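Local coordinates for protein NAD-dependent epimerase/dehydratase (Methylobacillus flagellatus KT, PDB 3GPI) that is of unknown function but is probably an NAD-dependent epimerase/dehydratase-like protein that binds a nicotinamide dinucleotide in a Rossmann-type fold, at residues A[148-153]-A[208-213]; A[104-109]-A[139-144]; A[30-35]-A[44-49]; A[5-10]-A[62-67]; A[173-178]-A[219-224]. All coordinates share one frame; numbering follows the deposited sequence. Where two conformers were deposited one is given.

Contact 1. Residues A[148-153]-A[208-213]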
# COMPACT_ATOMS: atom_id res chain seq x y z
N SER A 148 -19.87 0.97 -2.84
CA SER A 148 -19.46 1.32 -1.47
C SER A 148 -17.99 0.91 -1.36
O SER A 148 -17.68 -0.27 -1.48
CB SER A 148 -20.30 0.53 -0.48
OG SER A 148 -19.96 0.88 0.85
N SER A 149 -17.10 1.88 -1.14
CA SER A 149 -15.67 1.62 -1.32
C SER A 149 -14.82 2.66 -0.66
O SER A 149 -15.25 3.75 -0.39
CB SER A 149 -15.35 1.57 -2.81
OG SER A 149 -15.60 2.80 -3.44
N THR A 150 -13.56 2.29 -0.44
CA THR A 150 -12.54 3.15 0.11
C THR A 150 -11.29 2.89 -0.70
O THR A 150 -10.80 1.77 -0.77
CB THR A 150 -12.26 2.80 1.55
OG1 THR A 150 -13.44 3.04 2.32
CG2 THR A 150 -11.10 3.68 2.10
N ILE A 151 -10.80 3.96 -1.31
CA ILE A 151 -9.53 3.94 -2.03
C ILE A 151 -8.45 4.34 -1.03
O ILE A 151 -8.56 5.30 -0.28
CB ILE A 151 -9.59 4.96 -3.16
CG1 ILE A 151 -10.58 4.51 -4.23
CG2 ILE A 151 -8.20 5.20 -3.76
CD1 ILE A 151 -10.98 5.66 -5.12
N LEU A 152 -7.39 3.52 -1.03
CA LEU A 152 -6.26 3.73 -0.12
C LEU A 152 -5.04 4.04 -0.98
O LEU A 152 -4.45 3.12 -1.58
CB LEU A 152 -6.03 2.44 0.68
CG LEU A 152 -7.26 2.05 1.50
CD1 LEU A 152 -7.08 0.63 2.02
CD2 LEU A 152 -7.54 3.03 2.62
N ARG A 153 -4.66 5.33 -1.05
CA ARG A 153 -3.46 5.66 -1.85
C ARG A 153 -2.23 5.52 -0.97
O ARG A 153 -1.99 6.35 -0.09
CB ARG A 153 -3.58 7.10 -2.36
CG ARG A 153 -4.60 7.21 -3.48
CD ARG A 153 -4.75 8.65 -3.98
NE ARG A 153 -5.82 8.72 -4.97
CZ ARG A 153 -6.49 9.85 -5.26
NH1 ARG A 153 -6.21 10.98 -4.66
NH2 ARG A 153 -7.47 9.78 -6.15
N ARG A 208 -14.33 7.71 1.65
CA ARG A 208 -14.11 7.13 0.34
C ARG A 208 -12.64 7.11 -0.12
O ARG A 208 -12.33 6.40 -1.05
CB ARG A 208 -15.03 7.73 -0.73
CG ARG A 208 -16.46 7.17 -0.59
CD ARG A 208 -17.39 7.60 -1.69
NE ARG A 208 -17.11 6.97 -2.98
CZ ARG A 208 -17.57 5.78 -3.36
NH1 ARG A 208 -18.32 5.07 -2.54
NH2 ARG A 208 -17.23 5.28 -4.55
N LEU A 209 -11.78 7.87 0.55
CA LEU A 209 -10.38 8.01 0.14
C LEU A 209 -9.51 8.38 1.31
O LEU A 209 -9.81 9.30 2.04
CB LEU A 209 -10.31 9.12 -0.93
CG LEU A 209 -8.93 9.53 -1.45
CD1 LEU A 209 -8.22 8.40 -2.17
CD2 LEU A 209 -9.05 10.75 -2.42
N TYR A 210 -8.39 7.65 1.44
CA TYR A 210 -7.32 8.04 2.39
C TYR A 210 -6.01 7.95 1.70
O TYR A 210 -5.77 7.02 0.91
CB TYR A 210 -7.19 7.04 3.56
CG TYR A 210 -8.38 6.92 4.49
CD1 TYR A 210 -8.48 7.72 5.63
CD2 TYR A 210 -9.39 6.02 4.22
CE1 TYR A 210 -9.58 7.60 6.49
CE2 TYR A 210 -10.50 5.89 5.08
CZ TYR A 210 -10.57 6.68 6.20
OH TYR A 210 -11.70 6.51 6.98
N ILE A 211 -5.14 8.87 2.05
CA ILE A 211 -3.71 8.73 1.80
C ILE A 211 -3.15 7.90 2.97
O ILE A 211 -3.37 8.22 4.15
CB ILE A 211 -3.02 10.10 1.74
CG1 ILE A 211 -3.50 10.82 0.48
CG2 ILE A 211 -1.47 9.91 1.63
CD1 ILE A 211 -2.96 12.26 0.31
N VAL A 212 -2.45 6.82 2.65
CA VAL A 212 -1.88 5.93 3.67
C VAL A 212 -0.38 6.16 3.66
O VAL A 212 0.32 5.67 2.77
CB VAL A 212 -2.26 4.47 3.37
CG1 VAL A 212 -1.81 3.58 4.53
CG2 VAL A 212 -3.77 4.32 3.29
N THR A 213 0.07 6.92 4.64
CA THR A 213 1.48 7.36 4.72
C THR A 213 1.79 7.68 6.17
O THR A 213 0.87 7.89 6.97
CB THR A 213 1.75 8.53 3.74
OG1 THR A 213 3.15 8.70 3.54
CG2 THR A 213 1.12 9.83 4.24
O HOH W 1 -13.89 4.98 -3.15
O HOH W 2 -18.56 4.27 0.05
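Ile151 and Leu209 face each other where strands 149-158 and 209-212 run parallel in the central sheet of this Rossmann-type fold. The ladder illustrates how parallel strands share their bonds. Ile151 N donates to Arg208 O (2.9 Å) and Ile151 O receives Tyr210 N; Arg153 then repeats the pattern, its N on Tyr210 O and its O taking Val212 N (2.8 Å).

Side chains divide between two faces. On that of Ile151, Arg153 and Leu209, the arginine chain runs extended, and one side of its guanidinium is overlaid by the Leu209 methyls, CD2 coming 3.6 Å from Arg153 NH1. The charge itself is matched by Glu141, with Tyr113 as a further partner. On the opposite face Leu152 and Tyr210 lie side by side, with Leu152 CD2 3.9 Å from Tyr210 CD2. Thr150 CG2, the branch anti to that residue's backbone N, reaches the phenol at its rim, in the ring plane, 3.6 Å from Tyr210 CD2.

At the start of the strands, where Arg208 is exposed, water takes over. One molecule bridges Ser149 OG and Arg208 O, held 2.8 Å from the hydroxyl, and another accepts from Ser149 N and weakly from Arg208 NH1; both side chains also bond to Tyr147 O. The chemistry thus grades from a buried arginine, covered on one face by leucine methyls and paired in charge with Glu141, to a hydrated arginine at the strand start.

Contact 2. Residues A[104-109]-A[139-144]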
# COMPACT_ATOMS: atom_id res chain seq x y z
N VAL A 104 -15.66 -2.44 -0.89
CA VAL A 104 -14.41 -2.70 -1.60
C VAL A 104 -13.32 -1.77 -1.07
O VAL A 104 -13.48 -0.56 -1.07
CB VAL A 104 -14.56 -2.46 -3.09
CG1 VAL A 104 -13.22 -2.69 -3.78
CG2 VAL A 104 -15.62 -3.36 -3.66
N PHE A 105 -12.21 -2.33 -0.59
CA PHE A 105 -11.01 -1.55 -0.26
C PHE A 105 -10.04 -1.70 -1.41
O PHE A 105 -9.65 -2.84 -1.76
CB PHE A 105 -10.38 -2.02 1.05
CG PHE A 105 -11.22 -1.77 2.26
CD1 PHE A 105 -11.17 -0.53 2.88
CD2 PHE A 105 -12.11 -2.73 2.75
CE1 PHE A 105 -11.94 -0.27 3.99
CE2 PHE A 105 -12.89 -2.46 3.89
CZ PHE A 105 -12.81 -1.24 4.50
N PHE A 106 -9.66 -0.58 -2.03
CA PHE A 106 -8.81 -0.66 -3.20
C PHE A 106 -7.47 -0.01 -2.87
O PHE A 106 -7.45 1.18 -2.49
CB PHE A 106 -9.51 0.06 -4.36
CG PHE A 106 -8.69 0.16 -5.60
CD1 PHE A 106 -8.58 -0.92 -6.48
CD2 PHE A 106 -8.02 1.34 -5.91
CE1 PHE A 106 -7.79 -0.84 -7.65
CE2 PHE A 106 -7.24 1.44 -7.07
CZ PHE A 106 -7.12 0.37 -7.93
N VAL A 107 -6.38 -0.75 -3.06
CA VAL A 107 -5.05 -0.23 -2.77
C VAL A 107 -4.53 0.45 -4.01
O VAL A 107 -4.22 -0.17 -5.02
CB VAL A 107 -4.07 -1.31 -2.28
CG1 VAL A 107 -2.70 -0.72 -1.98
CG2 VAL A 107 -4.63 -2.05 -1.05
N SER A 108 -4.44 1.76 -3.90
CA SER A 108 -3.93 2.60 -4.98
C SER A 108 -2.55 3.10 -4.57
O SER A 108 -1.91 2.54 -3.66
CB SER A 108 -4.91 3.73 -5.14
OG SER A 108 -4.55 4.62 -6.21
N SER A 109 -2.07 4.15 -5.23
CA SER A 109 -0.74 4.68 -5.00
C SER A 109 -0.74 6.19 -4.97
O SER A 109 -1.44 6.82 -5.77
CB SER A 109 0.14 4.27 -6.20
OG SER A 109 1.43 4.89 -6.11
N GLU A 139 -7.60 5.39 -13.59
CA GLU A 139 -8.63 4.71 -14.37
C GLU A 139 -9.24 3.54 -13.58
O GLU A 139 -10.47 3.34 -13.62
CB GLU A 139 -8.05 4.23 -15.70
CG GLU A 139 -8.97 3.34 -16.50
CD GLU A 139 -8.49 3.16 -17.90
OE1 GLU A 139 -7.41 2.55 -18.08
OE2 GLU A 139 -9.20 3.63 -18.81
N ALA A 140 -8.40 2.79 -12.87
CA ALA A 140 -8.88 1.69 -12.01
C ALA A 140 -9.72 2.24 -10.86
O ALA A 140 -10.77 1.66 -10.53
CB ALA A 140 -7.72 0.82 -11.51
N GLU A 141 -9.27 3.35 -10.25
CA GLU A 141 -9.99 4.00 -9.17
C GLU A 141 -11.39 4.41 -9.57
O GLU A 141 -12.34 4.26 -8.80
CB GLU A 141 -9.26 5.26 -8.69
CG GLU A 141 -8.12 5.03 -7.70
CD GLU A 141 -7.56 6.32 -7.14
OE1 GLU A 141 -8.24 7.36 -7.14
OE2 GLU A 141 -6.42 6.32 -6.66
N ALA A 142 -11.50 4.93 -10.80
CA ALA A 142 -12.70 5.66 -11.25
C ALA A 142 -13.93 4.79 -11.15
O ALA A 142 -15.02 5.29 -10.79
CB ALA A 142 -12.50 6.13 -12.69
N LEU A 143 -13.74 3.52 -11.49
CA LEU A 143 -14.76 2.49 -11.50
C LEU A 143 -15.48 2.42 -10.16
O LEU A 143 -16.71 2.41 -10.10
CB LEU A 143 -14.08 1.15 -11.78
CG LEU A 143 -14.89 -0.06 -12.25
CD1 LEU A 143 -15.72 0.25 -13.53
CD2 LEU A 143 -13.96 -1.21 -12.50
N LEU A 144 -14.72 2.42 -9.08
CA LEU A 144 -15.33 2.32 -7.77
C LEU A 144 -16.35 3.40 -7.39
O LEU A 144 -16.96 3.30 -6.32
CB LEU A 144 -14.23 2.27 -6.71
CG LEU A 144 -13.31 1.06 -6.88
CD1 LEU A 144 -12.14 1.14 -5.91
CD2 LEU A 144 -14.08 -0.22 -6.70
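Phe106 and Leu144 make the tight part of this contact: Leu144 CD1 presses to 3.2 Å from Phe106 CB, close for two carbons. Farther along the ring, Ala140 CB lies 3.7 Å from Phe106 CZ and Glu141 CG equally near CE2, all meeting it obliquely. The phenyl reaches the helix because its CG is anti to the backbone N (chi1 175°). At the strand start the fit is looser, with Val104 CG1 3.9 Å from Leu144 CD2, and the far side of the helix, at Glu139 and Ala142, is turned to solvent.

Glu141 supplies the polar links between the layers. Ser108 OG donates to Glu141 OE2 (2.6 Å) on its anti lone pair, while OE1 of the same carboxylate pairs with Arg153. A glutamine in place of Glu141 would probably leave the buried Arg153 charge without its mate. Helix 132-143 packs antiparallel to strand 103-109, 9.7 Å between segment axes, before the chain continues into the adjacent parallel strand 149-158: a beta-alpha-beta crossover of the Rossmann type.

Contact 3. Residues A[30-35]-A[44-49]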
# COMPACT_ATOMS: atom_id res chain seq x y z
N THR A 30 -9.72 -15.43 2.40
CA THR A 30 -9.18 -16.19 1.25
C THR A 30 -8.46 -15.22 0.34
O THR A 30 -8.93 -14.11 0.09
CB THR A 30 -10.32 -16.89 0.46
OG1 THR A 30 -11.06 -17.70 1.39
CG2 THR A 30 -9.75 -17.79 -0.66
N GLY A 31 -7.33 -15.66 -0.22
CA GLY A 31 -6.60 -14.84 -1.19
C GLY A 31 -6.71 -15.36 -2.61
O GLY A 31 -6.99 -16.55 -2.82
N LEU A 32 -6.49 -14.48 -3.55
CA LEU A 32 -6.42 -14.85 -4.94
C LEU A 32 -4.99 -14.53 -5.36
O LEU A 32 -4.56 -13.36 -5.29
CB LEU A 32 -7.45 -14.02 -5.74
CG LEU A 32 -7.85 -14.37 -7.17
CD1 LEU A 32 -9.12 -13.59 -7.50
CD2 LEU A 32 -6.73 -14.00 -8.15
N ARG A 33 -4.25 -15.56 -5.81
CA ARG A 33 -2.84 -15.41 -6.19
C ARG A 33 -2.56 -15.98 -7.58
O ARG A 33 -3.42 -16.62 -8.17
CB ARG A 33 -1.99 -16.15 -5.17
CG ARG A 33 -2.14 -17.68 -5.28
CD ARG A 33 -1.12 -18.41 -4.49
NE ARG A 33 -1.52 -19.80 -4.32
CZ ARG A 33 -0.90 -20.83 -4.89
NH1 ARG A 33 0.19 -20.65 -5.64
NH2 ARG A 33 -1.34 -22.06 -4.67
N ARG A 34 -1.36 -15.73 -8.09
CA ARG A 34 -0.84 -16.44 -9.28
C ARG A 34 -0.11 -17.76 -8.92
O ARG A 34 0.46 -17.88 -7.81
CB ARG A 34 0.14 -15.53 -9.99
CG ARG A 34 -0.45 -14.19 -10.46
CD ARG A 34 0.60 -13.38 -11.24
NE ARG A 34 1.79 -13.13 -10.42
CZ ARG A 34 1.97 -12.06 -9.67
NH1 ARG A 34 1.06 -11.09 -9.65
NH2 ARG A 34 3.08 -11.94 -8.95
N SER A 35 -0.04 -18.71 -9.87
CA SER A 35 0.63 -20.01 -9.63
C SER A 35 2.12 -19.88 -9.33
O SER A 35 2.67 -20.66 -8.56
CB SER A 35 0.41 -20.99 -10.78
OG SER A 35 1.04 -20.53 -11.95
N GLN A 44 -4.88 -19.48 3.16
CA GLN A 44 -5.89 -20.05 2.29
C GLN A 44 -5.97 -19.23 1.02
O GLN A 44 -6.31 -18.05 1.10
CB GLN A 44 -7.23 -19.97 3.03
CG GLN A 44 -8.36 -20.48 2.29
CD GLN A 44 -8.65 -21.92 2.67
OE1 GLN A 44 -7.85 -22.54 3.38
NE2 GLN A 44 -9.76 -22.45 2.19
N THR A 45 -5.61 -19.80 -0.13
CA THR A 45 -5.72 -19.08 -1.39
C THR A 45 -6.19 -20.00 -2.50
O THR A 45 -6.10 -21.22 -2.35
CB THR A 45 -4.37 -18.43 -1.88
OG1 THR A 45 -3.45 -19.48 -2.24
CG2 THR A 45 -3.70 -17.57 -0.81
N LEU A 46 -6.65 -19.39 -3.59
CA LEU A 46 -6.85 -20.04 -4.89
C LEU A 46 -6.01 -19.33 -5.93
O LEU A 46 -5.61 -18.18 -5.77
CB LEU A 46 -8.34 -20.06 -5.29
CG LEU A 46 -8.98 -18.70 -5.55
CD1 LEU A 46 -9.26 -18.51 -7.02
CD2 LEU A 46 -10.30 -18.58 -4.76
N ILE A 47 -5.72 -20.05 -7.02
CA ILE A 47 -5.02 -19.51 -8.15
C ILE A 47 -6.01 -19.00 -9.17
O ILE A 47 -6.94 -19.72 -9.57
CB ILE A 47 -4.05 -20.60 -8.76
CG1 ILE A 47 -2.94 -20.97 -7.76
CG2 ILE A 47 -3.47 -20.10 -10.09
CD1 ILE A 47 -2.25 -22.34 -8.04
N ALA A 48 -5.83 -17.77 -9.60
CA ALA A 48 -6.59 -17.23 -10.70
C ALA A 48 -5.85 -16.07 -11.34
O ALA A 48 -4.83 -15.61 -10.82
CB ALA A 48 -7.98 -16.80 -10.23
N ASP A 49 -6.37 -15.60 -12.47
CA ASP A 49 -5.76 -14.51 -13.22
C ASP A 49 -6.83 -13.49 -13.43
O ASP A 49 -7.77 -13.71 -14.19
CB ASP A 49 -5.26 -15.02 -14.59
CG ASP A 49 -4.58 -13.92 -15.41
OD1 ASP A 49 -4.73 -12.71 -15.15
OD2 ASP A 49 -3.86 -14.28 -16.36
O HOH W 3 -11.75 -20.42 1.42
O HOH W 4 -4.02 -22.54 -3.68
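The guanidinium of Arg33 lies flat on Ile47: CG1 sits over its centre, 3.5 Å above the plane on one face, with CD1 of the same residue alongside. At the edge stands Thr45, whose OG1 accepts from Arg33 NE at 2.9 Å, close to the guanidinium plane. Water 4 extends this rim, accepting from Arg33 NH2 and donating to Thr45 O. The arginine can reach back across its neighbour because CG is placed between the backbone N and the carbonyl carbon (chi1 70°), with the chain straight from there to NE. With its edge bonded and a face covered, the group is held against rotation. The other flat group, the Gln44 amide, is tied more loosely: its NE2 and Thr30 OG1 share water 3.

Beneath these side chains the strands pair in parallel. Gly31 N donates to Gln44 O at 2.9 Å and Leu46 N to Gly31 O; Arg33 then bonds through N and O to Leu46 O and Ala48 N. Gly31 leaves room for Thr45 CG2, 4.0 Å from Gly31 CA. On the face of Leu32, CD2 touches Ala48 CB at 3.7 Å.

Strand 45-47 thus borders the sheet: strand 29-33 separates it from strand 6-9, to which Thr30 and Leu32 bond through their backbones, while Thr30 and Leu46 both rest on Leu62 in the loop before strand 66-69.

Contact 4. Residues A[5-10]-A[62-67]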
# COMPACT_ATOMS: atom_id res chain seq x y z
N LYS A 5 -16.63 -12.03 5.94
CA LYS A 5 -15.78 -12.90 5.11
C LYS A 5 -15.05 -11.99 4.13
O LYS A 5 -15.68 -11.08 3.54
CB LYS A 5 -16.62 -13.91 4.35
CG LYS A 5 -17.34 -14.88 5.29
CD LYS A 5 -18.03 -15.93 4.43
CE LYS A 5 -18.87 -16.86 5.25
NZ LYS A 5 -20.20 -16.27 5.51
N ILE A 6 -13.75 -12.22 3.95
CA ILE A 6 -12.89 -11.30 3.21
C ILE A 6 -12.22 -12.04 2.07
O ILE A 6 -11.68 -13.12 2.28
CB ILE A 6 -11.74 -10.78 4.10
CG1 ILE A 6 -12.20 -10.38 5.51
CG2 ILE A 6 -11.00 -9.64 3.42
CD1 ILE A 6 -13.08 -9.18 5.56
N LEU A 7 -12.28 -11.45 0.88
CA LEU A 7 -11.46 -11.91 -0.25
C LEU A 7 -10.38 -10.87 -0.49
O LEU A 7 -10.70 -9.69 -0.64
CB LEU A 7 -12.32 -12.06 -1.49
CG LEU A 7 -11.57 -12.36 -2.79
CD1 LEU A 7 -10.73 -13.60 -2.72
CD2 LEU A 7 -12.61 -12.45 -3.90
N ILE A 8 -9.13 -11.32 -0.47
CA ILE A 8 -8.00 -10.43 -0.78
C ILE A 8 -7.47 -10.81 -2.16
O ILE A 8 -6.97 -11.93 -2.33
CB ILE A 8 -6.88 -10.59 0.26
CG1 ILE A 8 -7.40 -10.20 1.67
CG2 ILE A 8 -5.66 -9.73 -0.14
CD1 ILE A 8 -6.45 -10.54 2.81
N ALA A 9 -7.63 -9.94 -3.14
CA ALA A 9 -7.12 -10.21 -4.48
C ALA A 9 -5.74 -9.62 -4.57
O ALA A 9 -5.58 -8.40 -4.50
CB ALA A 9 -8.00 -9.62 -5.52
N GLY A 10 -4.75 -10.49 -4.72
CA GLY A 10 -3.35 -10.09 -4.74
C GLY A 10 -2.71 -10.51 -3.44
O GLY A 10 -3.01 -9.95 -2.37
N LEU A 62 -17.11 -18.01 -2.72
CA LEU A 62 -16.56 -17.57 -1.44
C LEU A 62 -17.50 -16.62 -0.70
O LEU A 62 -17.36 -16.40 0.50
CB LEU A 62 -15.22 -16.85 -1.64
CG LEU A 62 -14.11 -17.71 -2.22
CD1 LEU A 62 -12.94 -16.80 -2.66
CD2 LEU A 62 -13.67 -18.74 -1.20
N ARG A 63 -18.44 -16.05 -1.42
CA ARG A 63 -19.41 -15.11 -0.86
C ARG A 63 -18.79 -14.08 0.10
O ARG A 63 -19.23 -13.92 1.23
CB ARG A 63 -20.55 -15.88 -0.18
CG ARG A 63 -21.33 -16.70 -1.22
CD ARG A 63 -22.67 -17.24 -0.71
NE ARG A 63 -23.53 -16.13 -0.28
CZ ARG A 63 -24.09 -15.24 -1.09
NH1 ARG A 63 -24.77 -14.24 -0.57
NH2 ARG A 63 -24.03 -15.36 -2.41
N PRO A 64 -17.77 -13.35 -0.37
CA PRO A 64 -17.18 -12.38 0.57
C PRO A 64 -18.13 -11.20 0.82
O PRO A 64 -18.88 -10.79 -0.08
CB PRO A 64 -15.95 -11.88 -0.20
CG PRO A 64 -16.38 -11.98 -1.66
CD PRO A 64 -17.07 -13.33 -1.68
N GLU A 65 -18.08 -10.64 2.03
CA GLU A 65 -18.71 -9.36 2.29
C GLU A 65 -17.75 -8.22 1.98
O GLU A 65 -18.20 -7.10 1.74
CB GLU A 65 -19.12 -9.28 3.76
CG GLU A 65 -20.48 -9.95 4.01
CD GLU A 65 -20.42 -11.36 4.59
OE1 GLU A 65 -19.43 -11.73 5.28
OE2 GLU A 65 -21.43 -12.08 4.41
N ILE A 66 -16.44 -8.49 2.01
CA ILE A 66 -15.45 -7.46 1.79
C ILE A 66 -14.45 -7.93 0.74
O ILE A 66 -13.95 -9.07 0.81
CB ILE A 66 -14.68 -7.11 3.09
CG1 ILE A 66 -15.61 -6.69 4.22
CG2 ILE A 66 -13.58 -6.07 2.85
CD1 ILE A 66 -16.25 -5.34 4.07
N LEU A 67 -14.19 -7.08 -0.27
CA LEU A 67 -13.08 -7.30 -1.19
C LEU A 67 -11.96 -6.33 -0.87
O LEU A 67 -12.22 -5.14 -0.78
CB LEU A 67 -13.54 -7.07 -2.62
CG LEU A 67 -12.44 -7.07 -3.69
CD1 LEU A 67 -11.74 -8.42 -3.81
CD2 LEU A 67 -13.06 -6.66 -5.04
O HOH W 5 -20.65 -14.55 3.45
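Lys5 to Leu7 and Glu65 to Leu67 bring together strands 6-9 and 66-69, parallel partners in the Rossmann-type sheet; the first runs on to Gly10, probably the opening glycine of the GxGxxG dinucleotide-binding motif.

Hydrogen bonds cluster at the start. Lys5 O takes two donors, Glu65 N at 2.9 Å and Ile66 N at 3.1 Å, and Leu7 N answers to Ile66 O. The Glu65 side chain, turned about its CB-CG bond (chi2 100°), doubles back so that OE1 receives Lys5 N at 2.9 Å almost in a straight line (178°).

Charge acts through water: Lys5 NZ donates to a water that in turn donates to Arg63 O and Glu65 OE2. An alanine at Glu65 is likely to strip Lys5 N of this acceptor and the bridging water of one of its three partners.

Apolar contacts fill both faces. Leu7 CD1 meets Leu62 CD1 and its CB meets Pro64 CB, both at 3.9 Å; opposite, Ile6 CD1 reaches to 3.6 Å from Ile66 CB.

Contact 5. Residues A[173-178]-A[219-224]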
# COMPACT_ATOMS: atom_id res chain seq x y z
N GLU A 173 28.19 6.59 -3.19
CA GLU A 173 28.47 6.96 -4.59
C GLU A 173 27.27 6.73 -5.54
O GLU A 173 27.21 7.33 -6.62
CB GLU A 173 29.74 6.25 -5.11
N GLN A 174 26.30 5.92 -5.13
CA GLN A 174 25.12 5.64 -5.95
C GLN A 174 23.88 6.43 -5.53
O GLN A 174 22.78 6.16 -6.00
CB GLN A 174 24.80 4.13 -5.97
CG GLN A 174 25.98 3.27 -6.43
CD GLN A 174 25.65 1.79 -6.53
OE1 GLN A 174 24.64 1.40 -7.12
NE2 GLN A 174 26.53 0.95 -5.99
N TRP A 175 24.05 7.38 -4.61
CA TRP A 175 22.91 8.19 -4.20
C TRP A 175 22.42 9.09 -5.34
O TRP A 175 23.22 9.52 -6.16
CB TRP A 175 23.24 8.99 -2.92
CG TRP A 175 23.47 8.11 -1.72
CD1 TRP A 175 23.32 6.75 -1.65
CD2 TRP A 175 23.85 8.54 -0.41
NE1 TRP A 175 23.60 6.31 -0.38
CE2 TRP A 175 23.92 7.39 0.40
CE3 TRP A 175 24.14 9.80 0.16
CZ2 TRP A 175 24.29 7.45 1.76
CZ3 TRP A 175 24.49 9.86 1.51
CH2 TRP A 175 24.57 8.68 2.29
N PRO A 176 21.11 9.33 -5.41
CA PRO A 176 20.58 10.12 -6.56
C PRO A 176 21.09 11.56 -6.52
O PRO A 176 21.41 12.09 -5.45
CB PRO A 176 19.06 10.09 -6.35
CG PRO A 176 18.90 9.88 -4.84
CD PRO A 176 20.03 8.95 -4.47
N ALA A 177 21.21 12.21 -7.68
CA ALA A 177 21.66 13.59 -7.71
C ALA A 177 20.62 14.52 -7.09
O ALA A 177 20.96 15.47 -6.40
CB ALA A 177 21.97 14.02 -9.17
N ARG A 178 19.36 14.25 -7.36
CA ARG A 178 18.27 15.12 -6.92
C ARG A 178 17.82 14.70 -5.53
O ARG A 178 17.60 13.51 -5.30
CB ARG A 178 17.10 14.99 -7.87
CG ARG A 178 16.12 16.08 -7.70
CD ARG A 178 14.76 15.52 -7.76
NE ARG A 178 13.90 16.34 -8.58
CZ ARG A 178 12.71 15.97 -9.02
NH1 ARG A 178 12.19 14.78 -8.71
NH2 ARG A 178 12.03 16.81 -9.77
N PRO A 219 13.51 14.50 2.80
CA PRO A 219 14.30 14.45 1.58
C PRO A 219 15.12 13.16 1.55
O PRO A 219 15.62 12.72 2.61
CB PRO A 219 15.24 15.66 1.73
CG PRO A 219 14.52 16.60 2.64
CD PRO A 219 13.87 15.65 3.64
N VAL A 220 15.28 12.59 0.37
CA VAL A 220 15.90 11.26 0.24
C VAL A 220 17.33 11.26 0.83
O VAL A 220 17.76 10.29 1.42
CB VAL A 220 15.84 10.73 -1.22
CG1 VAL A 220 16.74 11.55 -2.18
CG2 VAL A 220 16.14 9.25 -1.29
N HIS A 221 18.07 12.35 0.68
CA HIS A 221 19.41 12.38 1.23
C HIS A 221 19.44 12.37 2.74
O HIS A 221 20.36 11.83 3.32
CB HIS A 221 20.23 13.58 0.68
CG HIS A 221 20.80 13.32 -0.68
ND1 HIS A 221 22.14 13.06 -0.87
CD2 HIS A 221 20.22 13.26 -1.90
CE1 HIS A 221 22.35 12.85 -2.15
NE2 HIS A 221 21.21 12.96 -2.81
N ASP A 222 18.42 12.94 3.38
CA ASP A 222 18.39 12.85 4.82
C ASP A 222 18.13 11.42 5.28
O ASP A 222 18.71 10.96 6.26
CB ASP A 222 17.31 13.76 5.41
CG ASP A 222 17.66 15.24 5.34
OD1 ASP A 222 18.81 15.59 5.00
OD2 ASP A 222 16.75 16.02 5.63
N LEU A 223 17.28 10.69 4.57
CA LEU A 223 17.02 9.31 4.92
C LEU A 223 18.26 8.46 4.67
O LEU A 223 18.64 7.67 5.53
CB LEU A 223 15.84 8.79 4.08
CG LEU A 223 15.52 7.32 4.30
CD1 LEU A 223 15.17 7.00 5.78
CD2 LEU A 223 14.38 6.87 3.42
N LEU A 224 18.90 8.66 3.52
CA LEU A 224 20.10 7.88 3.18
C LEU A 224 21.22 8.15 4.18
O LEU A 224 21.85 7.20 4.60
CB LEU A 224 20.53 8.16 1.75
CG LEU A 224 19.62 7.61 0.68
CD1 LEU A 224 19.95 8.31 -0.66
CD2 LEU A 224 19.74 6.08 0.58
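Trp175 lays one face of its indole over Leu224, the two side chains sliding past each other in opposite directions. Leu224 CD1 sits above the five-membered ring, 3.8 Å from its centroid and 14° off the normal, a CH-pi contact. Towards the six-membered ring the leucine continues with CB, 3.7 Å from Trp175 CE2. The indole NE1 bonds to Gln168 O, which gives the ring a polar tie as well.

His221 stands almost upright to this ring, the planes 85° apart, but meets it obliquely, ND1 lying 4.0 Å from Trp175 CE3. Its CG is anti to the carbonyl carbon, which swings the imidazole across to the loop, where NE2 donates to Pro176 O at 2.8 Å. The carbonyl oxygen lies near the ring plane, at the imidazole edge, so that a single side chain grips the loop backbone.

The pairing joins two elements beyond the core strands: the loop running into strand 181-186, and the first turn of helix 220-230, which follows directly on strand 218-219, the antiparallel partner of 181-186. In SDR-family epimerases and dehydratases the part after the nucleotide-binding core commonly helps to shape the substrate site; whether this packing does so here is not established.

Beside the histidine bond, Pro176 offers CG to Val220 CG1 at 3.8 Å, while its CD approaches Leu224 CD1 at 3.9 Å. Val220 CG1 also lies 3.8 Å from Arg178 O, and His221 N is taken by Asn179 OD1, the residue next along the loop.

Four of the five contacts belong to one sheet, in which strands 45-47, 29-33, 6-9, 66-69, 103-109, 149-158 and 209-212 lie next to one another in that order. Contacts 3 and 4 adjoin, centres about 12 Å apart, and contact 3 falls within the chain span of contact 4. Contacts 4, 2 and 1 follow in series along the chain: contact 4 touches contact 2 through strands 66-69 and 103-109, and contact 2 touches contact 1, about 8 Å between centres, through strands 103-109 and 149-158. Contact 5 lies apart, its centre about 29 Å from that of contact 1, yet their segments alternate along the chain. The probable dinucleotide-binding core is thus continuous, with the outlying region interleaved into its last strands.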